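Local structure of inorganic pyrophosphatase (Ehrlichia chaffeensis, 3LO0) at residues K134-Q137 against Y138-N141. The protein probably catalyses the magnesium-dependent hydrolysis of inorganic pyrophosphate to two phosphate ions, assembling as a homohexamer. Residues are numbered along the deposited sequence; the frame is centred on the assembly and turned at random.
Sequences KVDQ and YYNN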
ATOM      1  N   LYS A 134     -21.596  11.694  12.895  1.00 30.14           N
ATOM      2  CA  LYS A 134     -21.266  10.568  13.742  1.00 31.74           C
ATOM      3  C   LYS A 134     -20.024   9.846  13.258  1.00 31.52           C
ATOM      4  O   LYS A 134     -19.180   9.445  14.061  1.00 34.04           O
ATOM      5  CB  LYS A 134     -22.444   9.571  13.748  1.00 31.87           C
ATOM      6  N   VAL A 135     -19.905   9.700  11.946  1.00 30.77           N
ATOM      7  CA  VAL A 135     -18.840   8.910  11.332  1.00 30.31           C
ATOM      8  C   VAL A 135     -17.544   9.716  11.112  1.00 30.15           C
ATOM      9  O   VAL A 135     -16.442   9.240  11.396  1.00 31.58           O
ATOM     10  CB  VAL A 135     -19.363   8.285  10.030  1.00 29.40           C
ATOM     11  CG1 VAL A 135     -18.274   7.541   9.293  1.00 28.78           C
ATOM     12  CG2 VAL A 135     -20.606   7.376  10.360  1.00 30.25           C
ATOM     13  N   ASP A 136     -17.663  10.921  10.592  1.00 30.34           N
ATOM     14  CA  ASP A 136     -16.517  11.839  10.516  1.00 31.31           C
ATOM     15  C   ASP A 136     -16.985  13.299  10.548  1.00 31.89           C
ATOM     16  O   ASP A 136     -17.693  13.736   9.649  1.00 31.23           O
ATOM     17  CB  ASP A 136     -15.759  11.580   9.210  1.00 30.57           C
ATOM     18  CG  ASP A 136     -14.364  12.216   9.178  1.00 32.64           C
ATOM     19  OD1 ASP A 136     -13.996  12.958  10.121  1.00 33.25           O
ATOM     20  OD2 ASP A 136     -13.636  11.984   8.190  1.00 31.50           O
ATOM     21  N   GLN A 137     -16.516  14.075  11.525  1.00 33.39           N
ATOM     22  CA  GLN A 137     -16.894  15.489  11.591  1.00 34.34           C
ATOM     23  C   GLN A 137     -16.185  16.378  10.567  1.00 33.42           C
ATOM     24  O   GLN A 137     -16.567  17.536  10.402  1.00 33.72           O
ATOM     25  CB  GLN A 137     -16.701  16.043  13.016  1.00 36.16           C
ATOM     26  CG  GLN A 137     -17.370  15.148  14.045  1.00 39.61           C
ATOM     27  CD  GLN A 137     -18.061  15.892  15.165  1.00 44.80           C
ATOM     28  OE1 GLN A 137     -17.692  17.014  15.530  1.00 45.35           O
ATOM     29  NE2 GLN A 137     -19.080  15.254  15.727  1.00 47.32           N
ATOM     30  N   TYR A 138     -15.202  15.838   9.847  1.00 32.38           N
ATOM     31  CA  TYR A 138     -14.488  16.625   8.865  1.00 32.20           C
ATOM     32  C   TYR A 138     -15.430  17.297   7.885  1.00 31.33           C
ATOM     33  O   TYR A 138     -15.165  18.424   7.452  1.00 31.72           O
ATOM     34  CB  TYR A 138     -13.471  15.770   8.097  1.00 32.18           C
ATOM     35  CG  TYR A 138     -12.525  16.554   7.222  1.00 33.79           C
ATOM     36  CD1 TYR A 138     -11.303  17.017   7.717  1.00 37.09           C
ATOM     37  CD2 TYR A 138     -12.826  16.808   5.886  1.00 37.23           C
ATOM     38  CE1 TYR A 138     -10.420  17.732   6.907  1.00 39.98           C
ATOM     39  CE2 TYR A 138     -11.949  17.536   5.068  1.00 38.59           C
ATOM     40  CZ  TYR A 138     -10.748  17.982   5.583  1.00 41.01           C
ATOM     41  OH  TYR A 138      -9.884  18.689   4.777  1.00 44.71           O
ATOM     42  N   TYR A 139     -16.493  16.593   7.496  1.00 30.22           N
ATOM     43  CA  TYR A 139     -17.380  17.036   6.431  1.00 30.22           C
ATOM     44  C   TYR A 139     -18.615  17.787   6.940  1.00 31.03           C
ATOM     45  O   TYR A 139     -19.468  18.132   6.140  1.00 30.06           O
ATOM     46  CB  TYR A 139     -17.797  15.828   5.526  1.00 29.75           C
ATOM     47  CG  TYR A 139     -16.635  15.157   4.820  1.00 27.74           C
ATOM     48  CD1 TYR A 139     -16.107  15.684   3.631  1.00 27.30           C
ATOM     49  CD2 TYR A 139     -16.034  14.015   5.355  1.00 27.30           C
ATOM     50  CE1 TYR A 139     -15.025  15.081   2.991  1.00 27.96           C
ATOM     51  CE2 TYR A 139     -14.956  13.408   4.712  1.00 24.59           C
ATOM     52  CZ  TYR A 139     -14.461  13.943   3.541  1.00 27.04           C
ATOM     53  OH  TYR A 139     -13.365  13.348   2.925  1.00 28.31           O
ATOM     54  N   ASN A 140     -18.674  18.088   8.247  1.00 32.37           N
ATOM     55  CA  ASN A 140     -19.787  18.842   8.846  1.00 34.44           C
ATOM     56  C   ASN A 140     -20.185  20.070   8.028  1.00 34.97           C
ATOM     57  O   ASN A 140     -21.366  20.344   7.869  1.00 34.58           O
ATOM     58  CB  ASN A 140     -19.458  19.290  10.286  1.00 36.05           C
ATOM     59  CG  ASN A 140     -19.537  18.163  11.306  1.00 36.88           C
ATOM     60  OD1 ASN A 140     -20.001  17.072  11.010  1.00 40.60           O
ATOM     61  ND2 ASN A 140     -19.079  18.438  12.527  1.00 41.82           N
ATOM     62  N   ASN A 141     -19.192  20.767   7.482  1.00 35.57           N
ATOM     63  CA  ASN A 141     -19.407  22.009   6.734  1.00 37.52           C
ATOM     64  C   ASN A 141     -19.809  21.824   5.271  1.00 36.43           C
ATOM     65  O   ASN A 141     -20.047  22.809   4.564  1.00 37.42           O
ATOM     66  CB  ASN A 141     -18.151  22.912   6.814  1.00 38.92           C
ATOM     67  CG  ASN A 141     -17.011  22.432   5.912  1.00 41.84           C
ATOM     68  OD1 ASN A 141     -17.095  21.363   5.282  1.00 47.23           O
ATOM     69  ND2 ASN A 141     -15.931  23.209   5.862  1.00 45.80           N
TER
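The carboxylate of Asp-136 meets the ring of Tyr-139 obliquely, the two planes almost perpendicular at 88°, with OD2 of Asp-136 4.0 Å from CE2 of Tyr-139. CD2 of Tyr-138 covers the middle of one face of that ring at a height of 3.9 Å. Asp-136 and Tyr-138 instead run alongside each other in the same direction, and OD1 of Asp-136 stands 3.5 Å from CB of Tyr-138. The first torsion of the acid (chi1 -165°) sets CG beside its own carbonyl carbon, which carries the carboxylate toward the residues that follow. There OD1 of Asp-136 receives the backbone N of Tyr-138 at 3.1 Å. This bond is nearly straight at 167°, although the donor sits well above the carboxylate plane. The other oxygen, OD2, forms a salt bridge with Arg-98, against which both tyrosines also pack; the two carboxylate oxygens thus tie the local turn to a neighbouring loop. Farther along, a hydrogen bond from Asn-140 N to Gln-137 O (3.1 Å) closes the next turn. The Asn-140 side chain folds back across Gln-137, placing ND2 of Asn-140 in packing contact with CB of Gln-137 at 3.4 Å. Phe-66 of a second subunit packs on Asp-136, and Pro-149 of a third on Tyr-138, setting this loop between strand 124-131 and helix 150-162 among subunits of the hexamer. The example illustrates how local motifs overlap: an Asx turn at Asp-136 leads directly into a type I beta turn spanning Gln-137 to Asn-140.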